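Local atomic coordinates of bifunctional enzyme IspD/IspF (Campylobacter jejuni, PDB entry 1W55), a protein that catalyses two steps of isoprenoid precursor synthesis, transferring the cytidylyl group of CTP to methylerythritol 4-phosphate and cyclising the later phosphorylated intermediate with release of CMP. Residues I7-G12 with D74-S79; Y59-K62 with E68-E71. All blocks are in the same frame, centred on the assembly; numbering follows the deposited sequence.

Interaction 1. Residues I7-G12 with D74-S79. With C (cytidine-5'-monophosphate), chain D.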
loop_
_atom_site.group_PDB
_atom_site.type_symbol
_atom_site.label_atom_id
_atom_site.label_comp_id
_atom_site.label_asym_id
_atom_site.label_seq_id
_atom_site.Cartn_x
_atom_site.Cartn_y
_atom_site.Cartn_z
ATOM N N ILE A 7 -12.584 -28.443 20.986
ATOM C CA ILE A 7 -12.699 -27.741 22.263
ATOM C C ILE A 7 -11.811 -26.503 22.243
ATOM O O ILE A 7 -10.584 -26.600 22.096
ATOM C CB ILE A 7 -12.330 -28.645 23.467
ATOM C CG1 ILE A 7 -13.269 -29.860 23.562
ATOM C CG2 ILE A 7 -12.350 -27.829 24.769
ATOM C CD1 ILE A 7 -12.836 -30.892 24.629
ATOM N N MET A 8 -12.443 -25.337 22.369
ATOM C CA MET A 8 -11.720 -24.074 22.491
ATOM C C MET A 8 -11.608 -23.719 23.965
ATOM O O MET A 8 -12.610 -23.626 24.673
ATOM C CB MET A 8 -12.428 -22.950 21.716
ATOM C CG MET A 8 -12.531 -23.172 20.202
ATOM S SD MET A 8 -10.938 -23.376 19.350
ATOM C CE MET A 8 -10.156 -21.770 19.672
ATOM N N LEU A 9 -10.385 -23.525 24.432
ATOM C CA LEU A 9 -10.166 -23.247 25.847
ATOM C C LEU A 9 -10.101 -21.736 26.072
ATOM O O LEU A 9 -9.148 -21.099 25.671
ATOM C CB LEU A 9 -8.887 -23.953 26.337
ATOM C CG LEU A 9 -8.954 -25.492 26.359
ATOM C CD1 LEU A 9 -7.604 -26.079 26.647
ATOM C CD2 LEU A 9 -9.981 -26.017 27.384
ATOM N N ALA A 10 -11.116 -21.181 26.724
ATOM C CA ALA A 10 -11.282 -19.731 26.802
ATOM C C ALA A 10 -11.697 -19.249 28.192
ATOM O O ALA A 10 -12.168 -18.118 28.335
ATOM C CB ALA A 10 -12.307 -19.269 25.765
ATOM N N ALA A 11 -11.526 -20.098 29.204
ATOM C CA ALA A 11 -11.880 -19.734 30.577
ATOM C C ALA A 11 -10.682 -19.203 31.356
ATOM O O ALA A 11 -9.568 -19.142 30.843
ATOM C CB ALA A 11 -12.524 -20.923 31.307
ATOM N N GLY A 12 -10.926 -18.812 32.603
ATOM C CA GLY A 12 -9.895 -18.264 33.465
ATOM C C GLY A 12 -9.595 -16.801 33.183
ATOM O O GLY A 12 -9.908 -16.275 32.107
ATOM N N ASP A 74 -10.618 -24.652 37.617
ATOM C CA ASP A 74 -9.521 -23.893 38.237
ATOM C C ASP A 74 -8.235 -23.877 37.404
ATOM O O ASP A 74 -7.372 -23.015 37.580
ATOM C CB ASP A 74 -9.204 -24.455 39.632
ATOM C CG ASP A 74 -10.367 -24.305 40.620
ATOM O OD1 ASP A 74 -11.373 -23.637 40.298
ATOM O OD2 ASP A 74 -10.350 -24.832 41.757
ATOM N N THR A 75 -8.082 -24.858 36.525
ATOM C CA THR A 75 -6.918 -24.909 35.653
ATOM C C THR A 75 -7.354 -25.230 34.231
ATOM O O THR A 75 -8.472 -25.704 34.001
ATOM C CB THR A 75 -5.921 -25.989 36.137
ATOM O OG1 THR A 75 -6.577 -27.264 36.146
ATOM C CG2 THR A 75 -5.515 -25.775 37.599
ATOM N N ARG A 76 -6.451 -24.979 33.287
ATOM C CA ARG A 76 -6.608 -25.426 31.910
ATOM C C ARG A 76 -7.097 -26.877 31.840
ATOM O O ARG A 76 -8.111 -27.172 31.186
ATOM C CB ARG A 76 -5.274 -25.267 31.171
ATOM C CG ARG A 76 -5.354 -25.435 29.655
ATOM C CD ARG A 76 -3.988 -25.374 28.973
ATOM N NE ARG A 76 -4.063 -25.463 27.515
ATOM C CZ ARG A 76 -4.239 -26.591 26.817
ATOM N NH1 ARG A 76 -4.385 -27.769 27.430
ATOM N NH2 ARG A 76 -4.276 -26.539 25.489
ATOM N N ALA A 77 -6.389 -27.774 32.528
ATOM C CA ALA A 77 -6.701 -29.207 32.481
ATOM C C ALA A 77 -8.076 -29.527 33.061
ATOM O O ALA A 77 -8.773 -30.415 32.550
ATOM C CB ALA A 77 -5.613 -30.033 33.173
ATOM N N GLU A 78 -8.481 -28.806 34.110
ATOM C CA GLU A 78 -9.841 -28.970 34.623
ATOM C C GLU A 78 -10.923 -28.464 33.673
ATOM O O GLU A 78 -11.935 -29.141 33.488
ATOM C CB GLU A 78 -10.046 -28.379 36.018
ATOM C CG GLU A 78 -11.250 -29.035 36.692
ATOM C CD GLU A 78 -11.644 -28.441 38.032
ATOM O OE1 GLU A 78 -11.115 -27.386 38.438
ATOM O OE2 GLU A 78 -12.510 -29.057 38.690
ATOM N N SER A 79 -10.729 -27.290 33.076
ATOM C CA SER A 79 -11.676 -26.826 32.056
ATOM C C SER A 79 -11.784 -27.849 30.936
ATOM O O SER A 79 -12.882 -28.190 30.498
ATOM C CB SER A 79 -11.265 -25.467 31.491
ATOM O OG SER A 79 -11.159 -24.504 32.528
HETATM O OP3 C D . -1.526 -20.278 28.962
HETATM P P C D . -2.493 -20.794 30.000
HETATM O OP1 C D . -2.805 -19.773 31.065
HETATM O OP2 C D . -2.201 -22.191 30.497
HETATM O "O5'" C D . -3.905 -20.882 29.226
HETATM C "C5'" C D . -4.085 -21.702 28.080
HETATM C "C4'" C D . -5.550 -21.673 27.644
HETATM O "O4'" C D . -6.388 -22.370 28.574
HETATM C "C3'" C D . -6.101 -20.265 27.531
HETATM O "O3'" C D . -6.794 -20.190 26.299
HETATM C "C2'" C D . -7.066 -20.120 28.688
HETATM O "O2'" C D . -8.167 -19.269 28.391
HETATM C "C1'" C D . -7.506 -21.556 28.928
HETATM N N1 C D . -7.847 -21.767 30.334
HETATM C C2 C D . -9.094 -22.335 30.642
HETATM O O2 C D . -9.891 -22.657 29.719
HETATM N N3 C D . -9.412 -22.529 31.938
HETATM C C4 C D . -8.560 -22.170 32.937
HETATM N N4 C D . -8.911 -22.369 34.234
HETATM C C5 C D . -7.324 -21.603 32.645
HETATM C C6 C D . -6.986 -21.410 31.311
#
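The methyl CD1 of L9 sits over the centre of the R76 guanidinium, 3.4 Å from CZ. The two side chains cross at about a right angle. This is the nucleotide pocket of the IspD domain, a GT-A-type cytidylyltransferase, formed where strand 4-9 runs out into a loop and helix 76-84 begins. R76 starts with CG anti to its backbone N (chi1 -169°) and runs extended to NE, and this carries the guanidinium over to L9. C5' of the CMP lies at the guanidinium edge. R76 CG also packs 3.4 Å from O4' of the CMP. Between the segments lies the cytosine. A11 N donates to its O2 at 3.1 Å, and S79 OG donates to N3 at 2.7 Å. Both ribose hydroxyls bond to the 7-12 backbone: O3' donates to L9 O at 2.6 Å and O2' to A11 O at 2.8 Å. Further out, salt bridges to D96 and D169 fix the rotation of the R76 guanidinium, and G73 N bonds to S79 OG. T75 is the N-cap of helix 76-84: its OG1 accepts from E78 N at 3.2 Å.

Interaction 2. Residues Y59-K62 with E68-E71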
loop_
_atom_site.group_PDB
_atom_site.type_symbol
_atom_site.label_atom_id
_atom_site.label_comp_id
_atom_site.label_asym_id
_atom_site.label_seq_id
_atom_site.Cartn_x
_atom_site.Cartn_y
_atom_site.Cartn_z
ATOM N N TYR A 59 -22.674 -13.844 29.033
ATOM C CA TYR A 59 -22.221 -12.850 28.081
ATOM C C TYR A 59 -21.864 -13.470 26.715
ATOM O O TYR A 59 -22.313 -12.973 25.678
ATOM C CB TYR A 59 -21.049 -12.058 28.661
ATOM C CG TYR A 59 -20.630 -10.885 27.806
ATOM C CD1 TYR A 59 -21.567 -9.928 27.372
ATOM C CD2 TYR A 59 -19.304 -10.732 27.415
ATOM C CE1 TYR A 59 -21.176 -8.858 26.566
ATOM C CE2 TYR A 59 -18.904 -9.663 26.622
ATOM C CZ TYR A 59 -19.837 -8.733 26.203
ATOM O OH TYR A 59 -19.422 -7.692 25.404
ATOM N N MET A 60 -21.085 -14.558 26.713
ATOM C CA MET A 60 -20.629 -15.177 25.466
ATOM C C MET A 60 -21.762 -15.744 24.628
ATOM O O MET A 60 -21.701 -15.706 23.394
ATOM C CB MET A 60 -19.613 -16.278 25.733
ATOM C CG MET A 60 -18.276 -15.771 26.213
ATOM S SD MET A 60 -17.067 -17.077 26.198
ATOM C CE MET A 60 -15.594 -16.153 26.739
ATOM N N LYS A 61 -22.778 -16.278 25.301
ATOM C CA LYS A 61 -23.959 -16.828 24.635
ATOM C C LYS A 61 -24.720 -15.788 23.804
ATOM O O LYS A 61 -25.432 -16.140 22.859
ATOM C CB LYS A 61 -24.894 -17.447 25.664
ATOM C CG LYS A 61 -24.657 -18.935 25.917
ATOM C CD LYS A 61 -25.596 -19.417 27.021
ATOM C CE LYS A 61 -25.723 -20.927 27.048
ATOM N NZ LYS A 61 -26.387 -21.387 28.308
ATOM N N LYS A 62 -24.553 -14.515 24.155
ATOM C CA LYS A 62 -25.183 -13.407 23.446
ATOM C C LYS A 62 -24.557 -13.119 22.087
ATOM O O LYS A 62 -25.054 -12.269 21.350
ATOM C CB LYS A 62 -25.150 -12.143 24.309
ATOM C CG LYS A 62 -26.099 -12.210 25.484
ATOM C CD LYS A 62 -26.025 -10.969 26.324
ATOM C CE LYS A 62 -27.052 -11.036 27.452
ATOM N NZ LYS A 62 -27.448 -9.665 27.897
ATOM N N GLU A 68 -21.328 -25.035 21.974
ATOM C CA GLU A 68 -21.698 -25.396 23.332
ATOM C C GLU A 68 -20.732 -24.728 24.294
ATOM O O GLU A 68 -19.512 -24.785 24.113
ATOM C CB GLU A 68 -21.707 -26.909 23.508
ATOM C CG GLU A 68 -22.902 -27.560 22.828
ATOM C CD GLU A 68 -23.088 -29.013 23.216
ATOM O OE1 GLU A 68 -23.168 -29.850 22.292
ATOM O OE2 GLU A 68 -23.161 -29.312 24.436
ATOM N N PHE A 69 -21.286 -24.070 25.300
ATOM C CA PHE A 69 -20.479 -23.425 26.316
ATOM C C PHE A 69 -20.507 -24.236 27.596
ATOM O O PHE A 69 -21.538 -24.809 27.955
ATOM C CB PHE A 69 -20.976 -22.009 26.569
ATOM C CG PHE A 69 -20.758 -21.089 25.412
ATOM C CD1 PHE A 69 -21.766 -20.897 24.460
ATOM C CD2 PHE A 69 -19.543 -20.423 25.259
ATOM C CE1 PHE A 69 -21.569 -20.049 23.377
ATOM C CE2 PHE A 69 -19.323 -19.574 24.173
ATOM C CZ PHE A 69 -20.335 -19.379 23.229
ATOM N N ILE A 70 -19.367 -24.282 28.278
ATOM C CA ILE A 70 -19.271 -24.954 29.552
ATOM C C ILE A 70 -18.392 -24.136 30.499
ATOM O O ILE A 70 -17.400 -23.535 30.076
ATOM C CB ILE A 70 -18.744 -26.400 29.353
ATOM C CG1 ILE A 70 -18.985 -27.235 30.615
ATOM C CG2 ILE A 70 -17.265 -26.407 28.920
ATOM C CD1 ILE A 70 -19.126 -28.716 30.337
ATOM N N GLU A 71 -18.784 -24.098 31.770
ATOM C CA GLU A 71 -18.077 -23.337 32.795
ATOM C C GLU A 71 -16.679 -23.913 32.963
ATOM O O GLU A 71 -16.520 -25.126 33.034
ATOM C CB GLU A 71 -18.851 -23.368 34.129
ATOM C CG GLU A 71 -18.321 -22.424 35.210
ATOM C CD GLU A 71 -18.497 -20.937 34.889
ATOM O OE1 GLU A 71 -19.419 -20.574 34.119
ATOM O OE2 GLU A 71 -17.717 -20.111 35.428
HETATM O O HOH W 1 -24.259 -23.771 28.365
#
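The ring of F69 packs against CB of M60 and CG of K61, neighbours in the chain. M60 forms the buried side. Its CB lies 3.7 Å from F69 CE2. The sulfur comes to the same ring carbon, with SD 3.9 Å from F69 CE2. This is a Met-aromatic contact of oblique geometry: SD is 5.1 Å from the ring centroid and 64° off the ring normal. CB of M60 points toward the strand, but with CG beside the backbone N (chi1 -70°) and the chain extended, the end leads away. CB and SD are left to do the touching. The backbone joins in too, with M60 O 3.9 Å from F69 CZ.

The contact closes a beta-alpha-beta unit of the IspD domain. Strand 50-54 leads into helix 57-61, and the chain returns in strand 68-71, parallel to the first. F69 lies between helix and sheet, and V52 and I57 also pack against it.

The other side is looser and faces solvent. Here K61 offers only the base of its chain, with CG 3.8 Å from F69 CD1. The two side chains run antiparallel, one past the other. The rest of the lysine is extended, and its NZ ends beside a water. This water donates to F69 O at 2.9 Å and accepts a weak bond from K61 NZ, 3.2 Å away.

Interactions 1 and 2 both involve strands of the same sheet of the IspD domain. Interaction 2 is nested within the loop that interaction 1 closes, and strand 68-71 and helix 76-84 follow each other in the chain. The residues that touch in interaction 1 are all buried, and much of its chemistry is polar, directed at the nucleotide. Interaction 2 is partly buried and runs from core to surface. It holds a helix to the sheet by apolar and sulfur-aromatic packing, with a weak water-mediated link on its solvent side. Their centres are about 13 Å apart. They meet loosely where M60 CE lies 4.3 Å from A10 O.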